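Local coordinates for group II chitinase (Ostrinia furnacalis, PDB 6JAV), which probably hydrolyses internal linkages of chitin through this family 18 catalytic domain, one part of a much longer chitin-binding protein, at residues I327-V332 / K369-N374; M196-H201 / M344-D349. All coordinates share one frame; numbering follows the deposited sequence.

Interaction 1 (I327-V332 / K369-N374)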
ATOM      1  N   ILE A 327      -7.033 -12.391 -10.929  1.00 12.75           N
ATOM      2  CA  ILE A 327      -5.615 -12.030 -10.882  1.00 12.53           C
ATOM      3  C   ILE A 327      -5.084 -12.061  -9.453  1.00 12.81           C
ATOM      4  O   ILE A 327      -3.904 -12.368  -9.235  1.00 13.34           O
ATOM      5  CB  ILE A 327      -5.321 -10.697 -11.595  1.00 11.47           C
ATOM      6  CG1 ILE A 327      -3.840 -10.584 -11.998  1.00 11.86           C
ATOM      7  CG2 ILE A 327      -5.700  -9.504 -10.708  1.00 13.10           C
ATOM      8  CD1 ILE A 327      -3.420 -11.579 -13.086  1.00 15.76           C
ATOM      9  N   ILE A 328      -5.933 -11.771  -8.463  1.00 12.60           N
ATOM     10  CA  ILE A 328      -5.508 -11.861  -7.069  1.00 10.99           C
ATOM     11  C   ILE A 328      -5.086 -13.286  -6.739  1.00 12.34           C
ATOM     12  O   ILE A 328      -4.046 -13.510  -6.089  1.00 13.11           O
ATOM     13  CB  ILE A 328      -6.638 -11.350  -6.159  1.00 13.03           C
ATOM     14  CG1 ILE A 328      -6.793  -9.821  -6.276  1.00 18.67           C
ATOM     15  CG2 ILE A 328      -6.418 -11.814  -4.729  1.00 17.35           C
ATOM     16  CD1 ILE A 328      -5.669  -8.971  -5.699  1.00 27.76           C
ATOM     17  N   LYS A 329      -5.870 -14.282  -7.173  1.00 12.89           N
ATOM     18  CA  LYS A 329      -5.474 -15.661  -6.925  1.00 13.42           C
ATOM     19  C   LYS A 329      -4.136 -15.975  -7.579  1.00 14.32           C
ATOM     20  O   LYS A 329      -3.287 -16.659  -6.983  1.00 15.47           O
ATOM     21  CB  LYS A 329      -6.550 -16.640  -7.405  1.00 20.01           C
ATOM     22  CG  LYS A 329      -7.824 -16.593  -6.578  1.00 24.83           C
ATOM     23  CD  LYS A 329      -8.997 -17.066  -7.416  1.00 35.37           C
ATOM     24  CE  LYS A 329     -10.122 -17.641  -6.574  1.00 44.36           C
ATOM     25  NZ  LYS A 329     -11.001 -18.539  -7.393  1.00 46.67           N
ATOM     26  N   LYS A 330      -3.915 -15.469  -8.797  1.00 13.05           N
ATOM     27  CA  LYS A 330      -2.626 -15.672  -9.459  1.00 13.55           C
ATOM     28  C   LYS A 330      -1.494 -15.016  -8.658  1.00 13.90           C
ATOM     29  O   LYS A 330      -0.424 -15.609  -8.452  1.00 14.11           O
ATOM     30  CB  LYS A 330      -2.696 -15.101 -10.873  1.00 14.30           C
ATOM     31  CG  LYS A 330      -1.447 -15.265 -11.707  1.00 22.03           C
ATOM     32  CD  LYS A 330      -1.464 -16.563 -12.482  1.00 28.91           C
ATOM     33  CE  LYS A 330      -0.230 -16.698 -13.363  1.00 29.80           C
ATOM     34  NZ  LYS A 330      -0.255 -15.815 -14.549  1.00 31.45           N
ATOM     35  N   LYS A 331      -1.716 -13.781  -8.209  1.00 13.06           N
ATOM     36  CA  LYS A 331      -0.712 -13.087  -7.418  1.00 11.12           C
ATOM     37  C   LYS A 331      -0.409 -13.811  -6.109  1.00 12.44           C
ATOM     38  O   LYS A 331       0.757 -13.876  -5.691  1.00 12.01           O
ATOM     39  CB  LYS A 331      -1.143 -11.640  -7.162  1.00 11.32           C
ATOM     40  CG  LYS A 331      -1.058 -10.768  -8.383  1.00 10.69           C
ATOM     41  CD  LYS A 331      -1.463  -9.338  -8.077  1.00 10.90           C
ATOM     42  CE  LYS A 331      -1.220  -8.441  -9.282  1.00 11.26           C
ATOM     43  NZ  LYS A 331      -1.464  -7.004  -8.978  1.00 10.19           N
ATOM     44  N   VAL A 332      -1.428 -14.348  -5.433  1.00 10.03           N
ATOM     45  CA  VAL A 332      -1.177 -15.076  -4.185  1.00 10.49           C
ATOM     46  C   VAL A 332      -0.450 -16.394  -4.448  1.00 11.44           C
ATOM     47  O   VAL A 332       0.404 -16.807  -3.660  1.00 12.18           O
ATOM     48  CB  VAL A 332      -2.463 -15.230  -3.349  1.00 11.08           C
ATOM     49  CG1 VAL A 332      -2.191 -16.021  -2.090  1.00 13.67           C
ATOM     50  CG2 VAL A 332      -3.029 -13.840  -2.983  1.00 13.67           C
ATOM     51  N   LYS A 369      -7.185 -14.337   1.319  1.00 11.76           N
ATOM     52  CA  LYS A 369      -7.157 -15.244   2.460  1.00 12.14           C
ATOM     53  C   LYS A 369      -7.302 -16.692   2.010  1.00 13.80           C
ATOM     54  O   LYS A 369      -6.534 -17.571   2.436  1.00 15.19           O
ATOM     55  CB  LYS A 369      -8.269 -14.864   3.448  1.00 13.05           C
ATOM     56  CG  LYS A 369      -8.486 -15.921   4.505  1.00 13.40           C
ATOM     57  CD  LYS A 369      -9.561 -15.455   5.466  1.00 17.80           C
ATOM     58  CE  LYS A 369      -9.846 -16.502   6.537  1.00 23.57           C
ATOM     59  NZ  LYS A 369     -10.966 -16.049   7.417  1.00 34.10           N
ATOM     60  N   THR A 370      -8.289 -16.958   1.156  1.00 13.93           N
ATOM     61  CA  THR A 370      -8.542 -18.332   0.743  1.00 14.17           C
ATOM     62  C   THR A 370      -7.344 -18.907   0.000  1.00 15.30           C
ATOM     63  O   THR A 370      -6.954 -20.061   0.233  1.00 16.46           O
ATOM     64  CB  THR A 370      -9.785 -18.373  -0.131  1.00 16.36           C
ATOM     65  OG1 THR A 370     -10.907 -18.009   0.678  1.00 18.60           O
ATOM     66  CG2 THR A 370      -9.997 -19.788  -0.699  1.00 19.98           C
ATOM     67  N   GLU A 371      -6.723 -18.109  -0.871  1.00 12.79           N
ATOM     68  CA  GLU A 371      -5.570 -18.622  -1.599  1.00 13.74           C
ATOM     69  C   GLU A 371      -4.358 -18.808  -0.686  1.00 16.14           C
ATOM     70  O   GLU A 371      -3.621 -19.792  -0.826  1.00 17.52           O
ATOM     71  CB  GLU A 371      -5.280 -17.746  -2.813  1.00 15.16           C
ATOM     72  CG  GLU A 371      -4.338 -18.410  -3.844  1.00 20.28           C
ATOM     73  CD  GLU A 371      -4.883 -19.728  -4.428  1.00 26.88           C
ATOM     74  OE1 GLU A 371      -6.054 -19.769  -4.862  1.00 29.16           O
ATOM     75  OE2 GLU A 371      -4.130 -20.722  -4.468  1.00 34.30           O
ATOM     76  N   LEU A 372      -4.135 -17.899   0.272  1.00 13.65           N
ATOM     77  CA  LEU A 372      -3.022 -18.084   1.203  1.00 13.30           C
ATOM     78  C   LEU A 372      -3.184 -19.351   2.023  1.00 16.56           C
ATOM     79  O   LEU A 372      -2.180 -19.996   2.370  1.00 20.59           O
ATOM     80  CB  LEU A 372      -2.926 -16.896   2.162  1.00 14.01           C
ATOM     81  CG  LEU A 372      -2.301 -15.629   1.578  1.00 13.81           C
ATOM     82  CD1 LEU A 372      -2.385 -14.527   2.632  1.00 14.92           C
ATOM     83  CD2 LEU A 372      -0.825 -15.876   1.194  1.00 11.86           C
ATOM     84  N   LEU A 373      -4.420 -19.707   2.376  1.00 15.37           N
ATOM     85  CA  LEU A 373      -4.697 -20.881   3.197  1.00 15.53           C
ATOM     86  C   LEU A 373      -4.782 -22.162   2.384  1.00 19.40           C
ATOM     87  O   LEU A 373      -4.797 -23.248   2.971  1.00 22.07           O
ATOM     88  CB  LEU A 373      -5.975 -20.687   4.018  1.00 17.28           C
ATOM     89  CG  LEU A 373      -5.876 -19.575   5.067  1.00 19.82           C
ATOM     90  CD1 LEU A 373      -7.215 -19.352   5.748  1.00 21.22           C
ATOM     91  CD2 LEU A 373      -4.800 -19.890   6.099  1.00 19.47           C
ATOM     92  N   ASN A 374      -4.799 -22.063   1.068  1.00 18.22           N
ATOM     93  CA  ASN A 374      -4.831 -23.239   0.210  1.00 21.53           C
ATOM     94  C   ASN A 374      -3.419 -23.821   0.107  1.00 24.33           C
ATOM     95  O   ASN A 374      -2.494 -23.107  -0.304  1.00 21.54           O
ATOM     96  CB  ASN A 374      -5.356 -22.787  -1.146  1.00 18.20           C
ATOM     97  CG  ASN A 374      -5.318 -23.864  -2.183  1.00 36.72           C
ATOM     98  OD1 ASN A 374      -4.957 -24.986  -1.897  1.00 32.72           O
ATOM     99  ND2 ASN A 374      -5.689 -23.521  -3.409  1.00 41.03           N
TER
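Val332 pushes its side chain at helix 363-373 and meets Glu371 and Leu372 there, and this is the tight part of the contact. Its CG1 lies 3.6 Å from CB of Glu371 and equally 3.6 Å from CD2 of Leu372, so one methyl fills the notch between two successive side chains. CB of Val332 adds a second touch, 3.7 Å from CG of Glu371. The side chains of Val332 and Leu372 meet nearly at right angles, and both residues are buried; Met248 of strand 244-257 and Ile368 also touch Val332 on this inner side.

The two segments belong to the last two long helices of the family 18 TIM barrel, 325-337 and 363-373, which lie outside the barrel wall. Their local axes come within 9.1 Å and run in roughly the same direction, at a crossing angle of -33°.

Glu371 turns CG opposite its amide nitrogen (chi1 -164°) and then bends at chi2 (60°); the last close touch is from this CG to the carbonyl O of Lys329, at 3.7 Å. Beyond it, toward solvent, the carboxylate and the lysine chain fit more loosely. The two side chains cross at about a right angle: OE1 of Glu371 stands 4.0 Å from CG of Lys329, yet 5.7 Å from its NZ, too far for a salt bridge. The exposed lysine leads its amine away. The carboxylate instead forms a salt bridge through OE2 with Lys336, one turn beyond Val332 on the same helix, and a weak hydrogen bond with Asn333.

Interaction 2 (M196-H201 / M344-D349)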
ATOM      1  N   MET A 196       5.278  -1.918  -2.238  1.00  9.35           N
ATOM      2  CA  MET A 196       4.070  -1.322  -2.813  1.00 10.03           C
ATOM      3  C   MET A 196       4.039  -1.604  -4.319  1.00  9.30           C
ATOM      4  O   MET A 196       4.230  -0.706  -5.149  1.00  9.67           O
ATOM      5  CB  MET A 196       4.016   0.161  -2.498  1.00 11.59           C
ATOM      6  CG  MET A 196       3.823   0.361  -1.004  1.00 10.13           C
ATOM      7  SD  MET A 196       3.529   2.068  -0.554  1.00 22.73           S
ATOM      8  CE  MET A 196       5.099   2.458  -0.713  1.00  6.42           C
ATOM      9  N   THR A 197       3.757  -2.883  -4.641  1.00  8.86           N
ATOM     10  CA  THR A 197       3.702  -3.407  -6.018  1.00  8.61           C
ATOM     11  C   THR A 197       2.412  -2.969  -6.707  1.00  9.81           C
ATOM     12  O   THR A 197       1.594  -3.792  -7.161  1.00 11.27           O
ATOM     13  CB  THR A 197       3.889  -4.932  -6.037  1.00  8.90           C
ATOM     14  OG1 THR A 197       3.240  -5.508  -4.889  1.00 11.60           O
ATOM     15  CG2 THR A 197       5.377  -5.309  -5.955  1.00 10.71           C
ATOM     16  N   TYR A 198       2.228  -1.660  -6.803  1.00  9.08           N
ATOM     17  CA  TYR A 198       1.076  -1.062  -7.456  1.00  9.88           C
ATOM     18  C   TYR A 198       1.421   0.382  -7.769  1.00 10.56           C
ATOM     19  O   TYR A 198       2.502   0.878  -7.437  1.00 10.64           O
ATOM     20  CB  TYR A 198      -0.212  -1.192  -6.608  1.00 11.39           C
ATOM     21  CG  TYR A 198      -0.057  -0.859  -5.125  1.00  8.07           C
ATOM     22  CD1 TYR A 198       0.151   0.435  -4.702  1.00 10.88           C
ATOM     23  CD2 TYR A 198      -0.108  -1.869  -4.164  1.00 10.29           C
ATOM     24  CE1 TYR A 198       0.295   0.728  -3.330  1.00 11.99           C
ATOM     25  CE2 TYR A 198       0.026  -1.577  -2.796  1.00 10.79           C
ATOM     26  CZ  TYR A 198       0.220  -0.291  -2.407  1.00 12.03           C
ATOM     27  OH  TYR A 198       0.352  -0.002  -1.062  1.00 13.87           O
ATOM     28  N   ASP A 199       0.487   1.057  -8.435  1.00 11.57           N
ATOM     29  CA  ASP A 199       0.729   2.396  -8.984  1.00  9.95           C
ATOM     30  C   ASP A 199       1.904   2.407  -9.963  1.00 11.56           C
ATOM     31  O   ASP A 199       2.601   3.417 -10.086  1.00 12.61           O
ATOM     32  CB  ASP A 199       0.903   3.461  -7.894  1.00 11.01           C
ATOM     33  CG  ASP A 199      -0.374   3.719  -7.132  1.00 14.15           C
ATOM     34  OD1 ASP A 199      -1.456   3.279  -7.592  1.00 13.61           O
ATOM     35  OD2 ASP A 199      -0.284   4.331  -6.045  1.00 16.88           O
ATOM     36  N   TYR A 200       2.101   1.304 -10.693  1.00 10.25           N
ATOM     37  CA  TYR A 200       3.112   1.320 -11.747  1.00 11.35           C
ATOM     38  C   TYR A 200       2.705   2.236 -12.883  1.00 12.99           C
ATOM     39  O   TYR A 200       3.574   2.745 -13.600  1.00 14.20           O
ATOM     40  CB  TYR A 200       3.279  -0.077 -12.311  1.00 10.49           C
ATOM     41  CG  TYR A 200       4.037  -1.033 -11.425  1.00 11.48           C
ATOM     42  CD1 TYR A 200       5.438  -1.033 -11.384  1.00 10.78           C
ATOM     43  CD2 TYR A 200       3.353  -1.960 -10.641  1.00 10.85           C
ATOM     44  CE1 TYR A 200       6.122  -1.928 -10.600  1.00 11.26           C
ATOM     45  CE2 TYR A 200       4.029  -2.876  -9.855  1.00 10.59           C
ATOM     46  CZ  TYR A 200       5.425  -2.857  -9.836  1.00  9.59           C
ATOM     47  OH  TYR A 200       6.062  -3.779  -9.049  1.00 10.56           O
ATOM     48  N   HIS A 201       1.401   2.463 -13.053  1.00 11.23           N
ATOM     49  CA  HIS A 201       0.853   3.278 -14.137  1.00 11.54           C
ATOM     50  C   HIS A 201      -0.330   4.064 -13.603  1.00 14.15           C
ATOM     51  O   HIS A 201      -0.991   3.641 -12.648  1.00 13.09           O
ATOM     52  CB  HIS A 201       0.428   2.397 -15.321  1.00 11.04           C
ATOM     53  CG  HIS A 201       1.588   1.685 -15.943  1.00 12.02           C
ATOM     54  ND1 HIS A 201       2.600   2.368 -16.590  1.00 15.16           N
ATOM     55  CD2 HIS A 201       1.940   0.380 -15.946  1.00 14.40           C
ATOM     56  CE1 HIS A 201       3.518   1.498 -16.985  1.00 17.82           C
ATOM     57  NE2 HIS A 201       3.139   0.288 -16.616  1.00 17.29           N
ATOM     58  N   MET A 344      -0.027  -7.969   1.309  1.00  8.88           N
ATOM     59  CA  MET A 344      -0.423  -6.702   1.919  1.00  8.04           C
ATOM     60  C   MET A 344      -1.492  -6.096   1.034  1.00 10.16           C
ATOM     61  O   MET A 344      -1.443  -6.257  -0.193  1.00  9.04           O
ATOM     62  CB  MET A 344       0.786  -5.754   2.010  1.00  9.56           C
ATOM     63  CG  MET A 344       0.494  -4.345   2.515  1.00 11.15           C
ATOM     64  SD  MET A 344       0.090  -3.212   1.151  1.00 10.99           S
ATOM     65  CE  MET A 344       1.737  -2.757   0.596  1.00 12.95           C
ATOM     66  N   ILE A 345      -2.456  -5.373   1.636  1.00  9.01           N
ATOM     67  CA  ILE A 345      -3.486  -4.696   0.845  1.00  9.29           C
ATOM     68  C   ILE A 345      -3.542  -3.212   1.168  1.00  9.24           C
ATOM     69  O   ILE A 345      -3.474  -2.803   2.332  1.00  8.84           O
ATOM     70  CB  ILE A 345      -4.892  -5.322   0.987  1.00  9.87           C
ATOM     71  CG1 ILE A 345      -5.406  -5.279   2.434  1.00 11.10           C
ATOM     72  CG2 ILE A 345      -4.885  -6.740   0.438  1.00 11.10           C
ATOM     73  CD1 ILE A 345      -6.920  -5.000   2.519  1.00 17.04           C
ATOM     74  N   TRP A 346      -3.700  -2.413   0.117  1.00  8.67           N
ATOM     75  CA  TRP A 346      -4.091  -1.017   0.209  1.00  8.43           C
ATOM     76  C   TRP A 346      -5.449  -0.940  -0.463  1.00  9.66           C
ATOM     77  O   TRP A 346      -5.520  -0.985  -1.699  1.00  9.46           O
ATOM     78  CB  TRP A 346      -3.119  -0.104  -0.555  1.00 10.43           C
ATOM     79  CG  TRP A 346      -3.548   1.323  -0.286  1.00 11.22           C
ATOM     80  CD1 TRP A 346      -4.498   2.073  -0.977  1.00 11.40           C
ATOM     81  CD2 TRP A 346      -3.163   2.111   0.833  1.00 10.51           C
ATOM     82  NE1 TRP A 346      -4.662   3.294  -0.360  1.00 13.12           N
ATOM     83  CE2 TRP A 346      -3.861   3.333   0.756  1.00 11.58           C
ATOM     84  CE3 TRP A 346      -2.290   1.896   1.903  1.00 11.14           C
ATOM     85  CZ2 TRP A 346      -3.685   4.343   1.701  1.00 12.65           C
ATOM     86  CZ3 TRP A 346      -2.116   2.901   2.834  1.00 14.36           C
ATOM     87  CH2 TRP A 346      -2.811   4.102   2.725  1.00 12.96           C
ATOM     88  N   ALA A 347      -6.540  -0.785   0.303  1.00  9.26           N
ATOM     89  CA  ALA A 347      -6.614  -0.664   1.760  1.00  8.36           C
ATOM     90  C   ALA A 347      -7.985  -1.283   2.121  1.00  8.93           C
ATOM     91  O   ALA A 347      -8.819  -1.548   1.235  1.00  9.52           O
ATOM     92  CB  ALA A 347      -6.565   0.796   2.188  1.00 10.52           C
ATOM     93  N   LEU A 348      -8.217  -1.516   3.413  1.00  8.97           N
ATOM     94  CA  LEU A 348      -9.431  -2.213   3.853  1.00  9.36           C
ATOM     95  C   LEU A 348     -10.699  -1.568   3.299  1.00  8.90           C
ATOM     96  O   LEU A 348     -11.632  -2.271   2.879  1.00 10.93           O
ATOM     97  CB  LEU A 348      -9.477  -2.193   5.385  1.00  9.59           C
ATOM     98  CG  LEU A 348      -8.569  -3.211   6.058  1.00  9.96           C
ATOM     99  CD1 LEU A 348      -8.307  -2.837   7.537  1.00 11.51           C
ATOM    100  CD2 LEU A 348      -9.151  -4.617   5.939  1.00 11.45           C
ATOM    101  N   ASP A 349     -10.745  -0.238   3.296  1.00  9.08           N
ATOM    102  CA  ASP A 349     -11.966   0.508   2.998  1.00  8.77           C
ATOM    103  C   ASP A 349     -12.230   0.638   1.514  1.00 11.03           C
ATOM    104  O   ASP A 349     -13.215   1.279   1.137  1.00 10.02           O
ATOM    105  CB  ASP A 349     -11.816   1.921   3.573  1.00 10.96           C
ATOM    106  CG  ASP A 349     -10.505   2.562   3.159  1.00 10.79           C
ATOM    107  OD1 ASP A 349      -9.486   2.349   3.864  1.00 12.30           O
ATOM    108  OD2 ASP A 349     -10.452   3.231   2.111  1.00 11.87           O
TER
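Inside the family 18 TIM barrel, the loop that follows strand 192-195 meets the end of strand 342-346 close to the inhibitor pocket, and the side chain of Tyr198 makes most of the connection. Its hydroxyl end projects between two residues of the strand: OH is 3.5 Å from CE of Met344 and 3.5 Å from CB of Trp346. Neither approach is a hydrogen bond; both set the phenol oxygen against aliphatic carbon. The ring follows its oxygen, with CZ 3.8 Å from CB of Trp346 and CE2 4.0 Å from CE of Met344, and the phenol crosses each of the two side chains at about a right angle.

The Met344 chain is bent twice, at chi2 (-90°) and chi3 (-83°), and its terminal methyl comes to the phenol; the same CE lies 4.1 Å from CG of Met196. Tyr198 therefore shares that methyl with a second residue of its own loop. An inverse gamma turn centred on Thr197, closed by the hydrogen bond from Tyr198 N to Met196 O, brings these two loop residues together; the carbonyl carbon of Met196 sits 4.1 Å above the phenol plane, over the ring centre.

Trp346 touches Tyr198 mainly through CB; with CG anti to the backbone N (chi1 -175°) its indole runs on away from the loop. The indole also meets the ring of Tyr12. Next to Tyr198, Asp199 touches the inhibitor, and its OD1 shares hydrogen bonds with Tyr251 OH and Gln253 NE2. A tryptophan at the end of the last barrel strand, followed here by a cis peptide bond to Ala347, is a familiar feature of the substrate cleft in family 18 chitinases.

How the interactions relate
The two contacts interlock along the chain: helix 325-337, strand 342-346 and helix 363-373 succeed one another, so interaction 1 joins the helices that precede and follow, in sequence, the strand used by interaction 2. Their centres are about 16 Å apart, and their nearest atoms about 5 Å, without touching. Strand 244-257 bridges them, since Met248 touches Val332 and is hydrogen-bonded through its backbone to Met344; Ile368 touches both Val332 and Ile345. Interaction 2 lies about 4 Å from the chain centre and borders the inhibitor, about 5 Å from the Trp346 side chain, whereas interaction 1, about 17 Å from that centre, belongs to the barrel's outer layer.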